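Local coordinates for Serine/threonine-protein acetyltransferase HopZ1a (Pseudomonas syringae pv. syringae, PDB 5KLP), which transfers acetyl groups from acetyl-CoA to serine, threonine and lysine residues of host proteins, tubulin among them, using inositol hexakisphosphate as cofactor, at residues F260-A265 with V297-A302; Y272-P277 with A293-Q298. The protein carries 10 engineered substitutions. All coordinates share one frame; numbering follows the deposited sequence.

Interaction 1 (F260-A265 with V297-A302). With IHP (inositol hexakisphosphate), chain D.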
ATOM      1  N   PHE A 260      -4.585   4.253   6.565  1.00 16.54           N
ATOM      2  CA  PHE A 260      -3.609   4.247   5.474  1.00 17.06           C
ATOM      3  C   PHE A 260      -2.457   5.214   5.708  1.00 15.78           C
ATOM      4  O   PHE A 260      -1.536   5.298   4.897  1.00 18.89           O
ATOM      5  CB  PHE A 260      -4.336   4.531   4.146  1.00 14.37           C
ATOM      6  CG  PHE A 260      -5.181   3.369   3.692  1.00 17.85           C
ATOM      7  CD1 PHE A 260      -6.447   3.164   4.231  1.00 16.77           C
ATOM      8  CD2 PHE A 260      -4.666   2.428   2.784  1.00 16.06           C
ATOM      9  CE1 PHE A 260      -7.212   2.066   3.842  1.00 19.71           C
ATOM     10  CE2 PHE A 260      -5.421   1.335   2.389  1.00 18.56           C
ATOM     11  CZ  PHE A 260      -6.701   1.150   2.921  1.00 19.68           C
ATOM     12  N   TYR A 261      -2.474   5.913   6.842  1.00 20.73           N
ATOM     13  CA  TYR A 261      -1.404   6.859   7.137  1.00 14.85           C
ATOM     14  C   TYR A 261      -0.624   6.506   8.394  1.00 17.25           C
ATOM     15  O   TYR A 261       0.309   7.211   8.763  1.00 16.80           O
ATOM     16  CB  TYR A 261      -1.971   8.293   7.222  1.00 14.31           C
ATOM     17  CG  TYR A 261      -2.236   8.833   5.836  1.00 16.31           C
ATOM     18  CD1 TYR A 261      -1.205   9.391   5.087  1.00 18.56           C
ATOM     19  CD2 TYR A 261      -3.487   8.694   5.235  1.00 16.75           C
ATOM     20  CE1 TYR A 261      -1.416   9.840   3.798  1.00 16.54           C
ATOM     21  CE2 TYR A 261      -3.714   9.147   3.942  1.00 18.62           C
ATOM     22  CZ  TYR A 261      -2.676   9.726   3.233  1.00 20.57           C
ATOM     23  OH  TYR A 261      -2.872  10.163   1.949  1.00 16.85           O
ATOM     24  N   LYS A 262      -0.985   5.399   9.033  1.00 16.77           N
ATOM     25  CA  LYS A 262      -0.323   4.976  10.261  1.00 19.17           C
ATOM     26  C   LYS A 262       1.191   4.730  10.114  1.00 22.20           C
ATOM     27  O   LYS A 262       1.949   4.903  11.074  1.00 19.89           O
ATOM     28  CB  LYS A 262      -0.992   3.699  10.799  1.00 15.83           C
ATOM     29  CG  LYS A 262      -2.360   3.909  11.398  1.00 17.43           C
ATOM     30  CD  LYS A 262      -2.896   2.637  12.029  1.00 22.83           C
ATOM     31  CE  LYS A 262      -2.182   2.316  13.353  1.00 19.63           C
ATOM     32  NZ  LYS A 262      -2.803   1.148  14.061  1.00 19.30           N
ATOM     33  N   HIS A 263       1.630   4.309   8.930  1.00 18.54           N
ATOM     34  CA  HIS A 263       3.055   4.030   8.707  1.00 17.04           C
ATOM     35  C   HIS A 263       3.752   5.112   7.896  1.00 17.31           C
ATOM     36  O   HIS A 263       4.855   4.899   7.387  1.00 18.75           O
ATOM     37  CB  HIS A 263       3.211   2.670   8.022  1.00 20.59           C
ATOM     38  CG  HIS A 263       2.645   1.551   8.832  1.00 18.02           C
ATOM     39  ND1 HIS A 263       3.171   1.187  10.052  1.00 20.55           N
ATOM     40  CD2 HIS A 263       1.552   0.776   8.645  1.00 13.93           C
ATOM     41  CE1 HIS A 263       2.449   0.209  10.566  1.00 23.62           C
ATOM     42  NE2 HIS A 263       1.460  -0.059   9.732  1.00 21.53           N
ATOM     43  N   GLY A 264       3.098   6.266   7.786  1.00 17.55           N
ATOM     44  CA  GLY A 264       3.657   7.413   7.101  1.00 20.47           C
ATOM     45  C   GLY A 264       4.989   7.788   7.721  1.00 23.17           C
ATOM     46  O   GLY A 264       5.122   7.860   8.945  1.00 20.29           O
ATOM     47  N   ALA A 265       5.981   8.028   6.877  1.00 17.90           N
ATOM     48  CA  ALA A 265       7.315   8.355   7.369  1.00 25.49           C
ATOM     49  C   ALA A 265       7.360   9.755   7.965  1.00 21.09           C
ATOM     50  O   ALA A 265       8.031   9.983   8.967  1.00 24.90           O
ATOM     51  CB  ALA A 265       8.340   8.223   6.252  1.00 26.29           C
ATOM     52  N   VAL A 297      -0.139  11.782  14.999  1.00 29.07           N
ATOM     53  CA  VAL A 297       1.110  12.435  15.375  1.00 31.74           C
ATOM     54  C   VAL A 297       1.815  11.698  16.527  1.00 31.68           C
ATOM     55  O   VAL A 297       3.031  11.522  16.510  1.00 28.47           O
ATOM     56  CB  VAL A 297       0.876  13.905  15.744  1.00 31.36           C
ATOM     57  CG1 VAL A 297       2.080  14.464  16.470  1.00 29.02           C
ATOM     58  CG2 VAL A 297       0.588  14.715  14.465  1.00 26.86           C
ATOM     59  N   GLN A 298       1.050  11.238  17.508  1.00 26.21           N
ATOM     60  CA  GLN A 298       1.638  10.527  18.635  1.00 32.09           C
ATOM     61  C   GLN A 298       2.274   9.227  18.171  1.00 33.15           C
ATOM     62  O   GLN A 298       3.345   8.847  18.643  1.00 27.80           O
ATOM     63  CB  GLN A 298       0.586  10.247  19.707  1.00 28.89           C
ATOM     64  CG  GLN A 298       0.106  11.509  20.430  1.00 30.38           C
ATOM     65  CD  GLN A 298      -1.122  11.254  21.265  1.00 45.94           C
ATOM     66  OE1 GLN A 298      -1.967  10.432  20.910  1.00 43.06           O
ATOM     67  NE2 GLN A 298      -1.223  11.940  22.395  1.00 51.04           N
ATOM     68  N   ARG A 299       1.617   8.552  17.235  1.00 31.25           N
ATOM     69  CA  ARG A 299       2.164   7.318  16.703  1.00 26.95           C
ATOM     70  C   ARG A 299       3.479   7.585  15.991  1.00 26.12           C
ATOM     71  O   ARG A 299       4.484   6.903  16.248  1.00 29.60           O
ATOM     72  CB  ARG A 299       1.181   6.634  15.748  1.00 24.42           C
ATOM     73  CG  ARG A 299       1.784   5.373  15.181  1.00 24.75           C
ATOM     74  CD  ARG A 299       0.909   4.636  14.182  1.00 23.00           C
ATOM     75  NE  ARG A 299       1.682   3.490  13.718  1.00 20.57           N
ATOM     76  CZ  ARG A 299       1.712   2.305  14.323  1.00 21.08           C
ATOM     77  NH1 ARG A 299       0.973   2.074  15.401  1.00 22.32           N
ATOM     78  NH2 ARG A 299       2.481   1.340  13.833  1.00 24.38           N
ATOM     79  N   ASN A 300       3.478   8.601  15.131  1.00 23.66           N
ATOM     80  CA  ASN A 300       4.666   8.964  14.377  1.00 22.16           C
ATOM     81  C   ASN A 300       5.840   9.238  15.303  1.00 26.59           C
ATOM     82  O   ASN A 300       6.953   8.755  15.067  1.00 28.14           O
ATOM     83  CB  ASN A 300       4.397  10.193  13.502  1.00 36.52           C
ATOM     84  CG  ASN A 300       5.530  10.474  12.529  1.00 33.09           C
ATOM     85  OD1 ASN A 300       6.582  10.987  12.917  1.00 32.34           O
ATOM     86  ND2 ASN A 300       5.325  10.134  11.258  1.00 24.93           N
ATOM     87  N   GLN A 301       5.588   9.986  16.372  1.00 25.49           N
ATOM     88  CA  GLN A 301       6.639  10.279  17.344  1.00 35.88           C
ATOM     89  C   GLN A 301       7.101   9.044  18.114  1.00 37.23           C
ATOM     90  O   GLN A 301       8.272   8.938  18.474  1.00 41.60           O
ATOM     91  CB  GLN A 301       6.188  11.360  18.326  1.00 42.70           C
ATOM     92  CG  GLN A 301       6.193  12.758  17.703  1.00 57.86           C
ATOM     93  CD  GLN A 301       7.593  13.344  17.556  1.00 69.53           C
ATOM     94  OE1 GLN A 301       8.599  12.673  17.804  1.00 76.40           O
ATOM     95  NE2 GLN A 301       7.661  14.601  17.134  1.00 74.32           N
ATOM     96  N   ALA A 302       6.194   8.109  18.367  1.00 32.08           N
ATOM     97  CA  ALA A 302       6.563   6.905  19.103  1.00 32.53           C
ATOM     98  C   ALA A 302       7.540   6.053  18.291  1.00 36.50           C
ATOM     99  O   ALA A 302       8.349   5.308  18.852  1.00 40.16           O
ATOM    100  CB  ALA A 302       5.324   6.097  19.476  1.00 29.57           C
TER
HETATM  101  C1  IHP D 401      -2.314  -5.873  14.611  1.00 32.19           C
HETATM  102  C2  IHP D 401      -1.744  -4.851  13.527  1.00 29.30           C
HETATM  103  C3  IHP D 401      -0.821  -3.631  13.907  1.00 41.92           C
HETATM  104  C4  IHP D 401      -0.605  -3.447  15.481  1.00 35.79           C
HETATM  105  C5  IHP D 401      -1.609  -4.086  16.422  1.00 35.34           C
HETATM  106  C6  IHP D 401      -1.659  -5.552  16.012  1.00 41.40           C
HETATM  107  O11 IHP D 401      -3.622  -5.918  14.627  1.00 41.17           O
HETATM  108  P1  IHP D 401      -4.691  -7.208  14.382  1.00 32.60           P
HETATM  109  O21 IHP D 401      -5.904  -6.732  13.585  1.00 42.79           O
HETATM  110  O31 IHP D 401      -5.182  -7.737  15.734  1.00 48.03           O
HETATM  111  O41 IHP D 401      -4.100  -8.390  13.635  1.00 36.45           O
HETATM  112  O12 IHP D 401      -2.686  -4.468  12.599  1.00 22.03           O
HETATM  113  P2  IHP D 401      -2.420  -4.926  11.002  1.00 23.28           P
HETATM  114  O22 IHP D 401      -2.350  -6.465  10.907  1.00 22.89           O
HETATM  115  O32 IHP D 401      -3.478  -4.423  10.012  1.00 22.79           O
HETATM  116  O42 IHP D 401      -1.020  -4.424  10.573  1.00 18.87           O
HETATM  117  O13 IHP D 401      -1.374  -2.604  13.394  1.00 45.75           O
HETATM  118  P3  IHP D 401      -0.954  -1.447  12.243  1.00 22.02           P
HETATM  119  O23 IHP D 401      -0.631  -1.914  10.823  1.00 21.35           O
HETATM  120  O33 IHP D 401      -2.336  -0.797  12.254  1.00 18.70           O
HETATM  121  O43 IHP D 401       0.124  -0.470  12.703  1.00 19.28           O
HETATM  122  O14 IHP D 401      -0.434  -2.160  15.814  1.00 25.15           O
HETATM  123  P4  IHP D 401       1.025  -1.491  16.042  1.00 26.68           P
HETATM  124  O24 IHP D 401       1.707  -1.160  14.713  1.00 24.27           O
HETATM  125  O34 IHP D 401       0.948  -0.220  16.912  1.00 27.00           O
HETATM  126  O44 IHP D 401       1.955  -2.465  16.789  1.00 29.35           O
HETATM  127  O15 IHP D 401      -2.786  -3.456  16.562  1.00 36.84           O
HETATM  128  P5  IHP D 401      -3.277  -2.691  18.005  1.00 40.09           P
HETATM  129  O25 IHP D 401      -2.096  -2.546  18.971  1.00 37.03           O
HETATM  130  O35 IHP D 401      -3.821  -1.265  17.715  1.00 28.82           O
HETATM  131  O45 IHP D 401      -4.374  -3.471  18.736  1.00 43.87           O
HETATM  132  O16 IHP D 401      -2.218  -6.287  16.971  1.00 55.05           O
HETATM  133  P6  IHP D 401      -1.780  -7.815  17.355  1.00 40.23           P
HETATM  134  O26 IHP D 401      -0.268  -7.983  17.221  1.00 44.34           O
HETATM  135  O36 IHP D 401      -2.192  -8.170  18.796  1.00 54.26           O
HETATM  136  O46 IHP D 401      -2.467  -8.826  16.431  1.00 42.01           O
HETATM  137  O   HOH W   1       3.155   8.954  10.734  1.00 36.20           O
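Arg299 leaves its helix with CG anti to the backbone N (chi1 179°) and runs straight on from CG to NE, a reach that carries the guanidinium over to Lys262 and His263. Lys262 instead bends at chi3 (74°), which lays CE over one face of that guanidinium and turns NZ to the cofactor. Two nitrogens of Arg299 grip a single phosphate of inositol hexakisphosphate: NH1 gives a nearly straight bond to O34 (2.7 Å) and NH2 one of 2.8 Å to O24, with P4 in the guanidinium plane. NE makes a weak hydrogen bond to Lys262 O (3.0 Å). The neighbouring phosphate takes Lys262 NZ on O33 (2.7 Å) and His263 NE2 on O23 (3.0 Å), the latter in the plane of the imidazole, whose ring stands 87° from the guanidinium. His263 ND1 is hydrogen-bonded to Ser324 OG, and with NE2 on the phosphate the ring is held at both nitrogens. Lys262 NZ, which also bonds Val285 O, and Arg299 NH1, 4.1 Å apart, converge on adjacent phosphates whose negative charge probably offsets theirs; the bound cofactor thus bridges loop and helix, bonded to Lys262 and His263 on one side and Arg299 on the other.

Interaction 2 (Y272-P277 with A293-Q298). Engineered in segment 272-277: Tyr272 (natural residue Gln).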
ATOM      1  N   TYR A 272      -0.002  18.019   9.455  1.00 21.94           N
ATOM      2  CA  TYR A 272      -0.940  18.703   8.561  1.00 23.96           C
ATOM      3  C   TYR A 272      -2.217  17.895   8.292  1.00 24.88           C
ATOM      4  O   TYR A 272      -3.294  18.466   8.131  1.00 26.02           O
ATOM      5  CB  TYR A 272      -0.254  19.071   7.237  1.00 25.61           C
ATOM      6  CG  TYR A 272       0.859  20.080   7.448  1.00 23.68           C
ATOM      7  CD1 TYR A 272       0.575  21.359   7.889  1.00 23.07           C
ATOM      8  CD2 TYR A 272       2.189  19.743   7.229  1.00 26.21           C
ATOM      9  CE1 TYR A 272       1.580  22.281   8.117  1.00 30.28           C
ATOM     10  CE2 TYR A 272       3.207  20.661   7.452  1.00 29.89           C
ATOM     11  CZ  TYR A 272       2.892  21.930   7.891  1.00 27.84           C
ATOM     12  OH  TYR A 272       3.888  22.850   8.111  1.00 25.52           O
ATOM     13  N   LEU A 273      -2.102  16.576   8.245  1.00 22.86           N
ATOM     14  CA  LEU A 273      -3.280  15.739   8.052  1.00 21.89           C
ATOM     15  C   LEU A 273      -4.269  15.923   9.206  1.00 23.02           C
ATOM     16  O   LEU A 273      -5.475  16.011   8.988  1.00 23.57           O
ATOM     17  CB  LEU A 273      -2.873  14.271   7.915  1.00 24.90           C
ATOM     18  CG  LEU A 273      -2.172  13.956   6.587  1.00 23.56           C
ATOM     19  CD1 LEU A 273      -1.829  12.492   6.504  1.00 31.49           C
ATOM     20  CD2 LEU A 273      -3.079  14.355   5.448  1.00 22.18           C
HETATM   21  N   MSE A 274      -3.750  15.992  10.431  1.00 22.55           N
HETATM   22  CA  MSE A 274      -4.596  16.199  11.612  1.00 31.17           C
HETATM   23  C   MSE A 274      -5.223  17.584  11.677  1.00 28.81           C
HETATM   24  O   MSE A 274      -6.139  17.820  12.461  1.00 31.11           O
HETATM   25  CB  MSE A 274      -3.800  15.964  12.891  1.00 24.43           C
HETATM   26  CG  MSE A 274      -3.443  14.516  13.133  1.00 23.93           C
HETATM   27 SE   MSE A 274      -2.919  14.260  15.004  1.00 49.53          SE
HETATM   28  CE  MSE A 274      -4.672  14.524  15.840  1.00 44.22           C
ATOM     29  N   LYS A 275      -4.724  18.498  10.855  1.00 33.40           N
ATOM     30  CA  LYS A 275      -5.227  19.869  10.833  1.00 32.42           C
ATOM     31  C   LYS A 275      -6.401  20.015   9.882  1.00 28.90           C
ATOM     32  O   LYS A 275      -7.071  21.040   9.867  1.00 29.29           O
ATOM     33  CB  LYS A 275      -4.105  20.831  10.434  1.00 40.30           C
ATOM     34  CG  LYS A 275      -3.066  21.048  11.517  1.00 49.61           C
ATOM     35  CD  LYS A 275      -2.343  22.388  11.367  1.00 61.58           C
ATOM     36  CE  LYS A 275      -3.188  23.449  10.676  1.00 65.30           C
ATOM     37  NZ  LYS A 275      -2.423  24.717  10.496  1.00 67.41           N
ATOM     38  N   ARG A 276      -6.643  18.986   9.079  1.00 35.06           N
ATOM     39  CA  ARG A 276      -7.723  19.024   8.105  1.00 32.92           C
ATOM     40  C   ARG A 276      -9.064  19.227   8.804  1.00 39.50           C
ATOM     41  O   ARG A 276      -9.370  18.554   9.785  1.00 46.94           O
ATOM     42  CB  ARG A 276      -7.726  17.747   7.250  1.00 35.79           C
ATOM     43  CG  ARG A 276      -6.455  17.591   6.401  1.00 39.84           C
ATOM     44  CD  ARG A 276      -6.340  16.208   5.740  1.00 44.66           C
ATOM     45  NE  ARG A 276      -7.150  16.129   4.530  1.00 50.35           N
ATOM     46  CZ  ARG A 276      -8.352  15.568   4.492  1.00 47.25           C
ATOM     47  NH1 ARG A 276      -8.857  15.038   5.602  1.00 51.02           N
ATOM     48  NH2 ARG A 276      -9.049  15.542   3.359  1.00 32.89           N
ATOM     49  N   PRO A 277      -9.854  20.187   8.306  1.00 34.38           N
ATOM     50  CA  PRO A 277     -11.155  20.597   8.845  1.00 42.22           C
ATOM     51  C   PRO A 277     -12.130  19.440   9.035  1.00 40.21           C
ATOM     52  O   PRO A 277     -12.901  19.460   9.995  1.00 39.25           O
ATOM     53  CB  PRO A 277     -11.680  21.573   7.791  1.00 41.04           C
ATOM     54  CG  PRO A 277     -10.457  22.136   7.176  1.00 42.57           C
ATOM     55  CD  PRO A 277      -9.452  21.011   7.155  1.00 33.25           C
ATOM     56  N   ALA A 293      -5.331   6.129  24.296  1.00 56.36           N
ATOM     57  CA  ALA A 293      -5.502   6.360  22.871  1.00 48.90           C
ATOM     58  C   ALA A 293      -4.267   6.991  22.251  1.00 46.13           C
ATOM     59  O   ALA A 293      -3.470   7.646  22.924  1.00 45.26           O
ATOM     60  CB  ALA A 293      -6.717   7.230  22.614  1.00 48.38           C
ATOM     61  N   GLU A 294      -4.133   6.801  20.948  1.00 42.51           N
ATOM     62  CA  GLU A 294      -2.984   7.290  20.213  1.00 34.05           C
ATOM     63  C   GLU A 294      -3.477   7.852  18.889  1.00 33.87           C
ATOM     64  O   GLU A 294      -4.237   7.191  18.178  1.00 38.80           O
ATOM     65  CB  GLU A 294      -1.972   6.154  20.006  1.00 36.22           C
ATOM     66  CG  GLU A 294      -0.746   6.513  19.208  1.00 39.84           C
ATOM     67  CD  GLU A 294       0.318   5.422  19.256  1.00 42.36           C
ATOM     68  OE1 GLU A 294       0.053   4.281  18.809  1.00 41.49           O
ATOM     69  OE2 GLU A 294       1.432   5.718  19.735  1.00 42.45           O
ATOM     70  N   ASN A 295      -3.093   9.084  18.575  1.00 34.65           N
ATOM     71  CA  ASN A 295      -3.433   9.651  17.278  1.00 33.87           C
ATOM     72  C   ASN A 295      -2.237   9.573  16.338  1.00 36.43           C
ATOM     73  O   ASN A 295      -1.160   9.124  16.723  1.00 25.21           O
ATOM     74  CB  ASN A 295      -3.949  11.096  17.412  1.00 34.50           C
ATOM     75  CG  ASN A 295      -2.914  12.060  17.984  1.00 37.28           C
ATOM     76  OD1 ASN A 295      -1.725  11.980  17.683  1.00 37.17           O
ATOM     77  ND2 ASN A 295      -3.383  12.999  18.801  1.00 39.95           N
ATOM     78  N   LEU A 296      -2.436  10.029  15.108  1.00 32.63           N
ATOM     79  CA  LEU A 296      -1.428   9.915  14.064  1.00 33.78           C
ATOM     80  C   LEU A 296      -0.093  10.581  14.432  1.00 32.09           C
ATOM     81  O   LEU A 296       0.972  10.021  14.194  1.00 27.33           O
ATOM     82  CB  LEU A 296      -1.986  10.516  12.777  1.00 28.18           C
ATOM     83  CG  LEU A 296      -1.596   9.950  11.425  1.00 31.70           C
ATOM     84  CD1 LEU A 296      -1.704   8.422  11.396  1.00 25.74           C
ATOM     85  CD2 LEU A 296      -2.499  10.591  10.374  1.00 28.71           C
ATOM     86  N   VAL A 297      -0.139  11.782  14.999  1.00 29.07           N
ATOM     87  CA  VAL A 297       1.110  12.435  15.375  1.00 31.74           C
ATOM     88  C   VAL A 297       1.815  11.698  16.527  1.00 31.68           C
ATOM     89  O   VAL A 297       3.031  11.522  16.510  1.00 28.47           O
ATOM     90  CB  VAL A 297       0.876  13.905  15.744  1.00 31.36           C
ATOM     91  CG1 VAL A 297       2.080  14.464  16.470  1.00 29.02           C
ATOM     92  CG2 VAL A 297       0.588  14.715  14.465  1.00 26.86           C
ATOM     93  N   GLN A 298       1.050  11.238  17.508  1.00 26.21           N
ATOM     94  CA  GLN A 298       1.638  10.527  18.635  1.00 32.09           C
ATOM     95  C   GLN A 298       2.274   9.227  18.171  1.00 33.15           C
ATOM     96  O   GLN A 298       3.345   8.847  18.643  1.00 27.80           O
ATOM     97  CB  GLN A 298       0.586  10.247  19.707  1.00 28.89           C
ATOM     98  CG  GLN A 298       0.106  11.509  20.430  1.00 30.38           C
ATOM     99  CD  GLN A 298      -1.122  11.254  21.265  1.00 45.94           C
ATOM    100  OE1 GLN A 298      -1.967  10.432  20.910  1.00 43.06           O
ATOM    101  NE2 GLN A 298      -1.223  11.940  22.395  1.00 51.04           N
TER
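Met274, a selenomethionine near the end of helix 267-274, reaches over to the start of helix 296-302 and packs against a capping box, the reciprocal pair of bonds between Asn295 and Gln298 that closes the helix N-terminus. The polar part lies within 293-298. Asn295 is the N-cap: its CG sits between the backbone N and the carbonyl carbon (chi1 63°), which turns OD1 back to accept from Gln298 N at 2.9 Å, nearly along the C=O axis. In return Gln298 OE1 receives Asn295 N through a lone pair in the carbonyl plane, also at 2.9 Å. One bond thus serves an amide of the first helical turn and the other ties down the backbone of the cap residue itself; the OD1 bond fixes the amide against which Met274 packs.

The contact between the segments is by van der Waals packing. Met274 crosses the Asn295 side chain at about a right angle, its chain bent at chi3 (70°), with SE and CE both lying against the amide group; SE is 3.7 Å from Asn295 CG. Deeper in, CG of Met274 rests on Leu296 CB at 4.3 Å, and Leu273 CD1 meets Leu296 CD2 at 4.4 Å, a looser apolar touch on the buried side. Leu273 also packs on Met281, and Leu296 on Val258, which carries this apolar layer into the adjoining loops. Nearby, Arg276 forms salt bridges with Asp254 and Asp278, and Glu294 one with Arg22.

The Met274 methyl CE comes within 3.6 Å of Asn295 ND2, while on the helical side SE lies at the same distance from Val297 CG2.

Overall arrangement
Along the chain the order is 260-265, 272-277, 293-298 and 297-302, so interaction 2 falls within the span that interaction 1 closes. Their centres are 9 Å apart, and both use helix 296-302: its capped start meets the end of helix 267-274, while its following turn faces the loop before that helix. Val297 and Gln298 belong to both segments. Tyr261 CD1 touches Leu273 CD1 at 3.5 Å, and Leu296 CD1 packs by Lys262 CA, joining the two contacts directly. Both lie on the short helix that carries Arg299, which bonds inositol hexakisphosphate, next to CoA-binding residues Ala265 and Leu267, consistent with allosteric control by the cofactor.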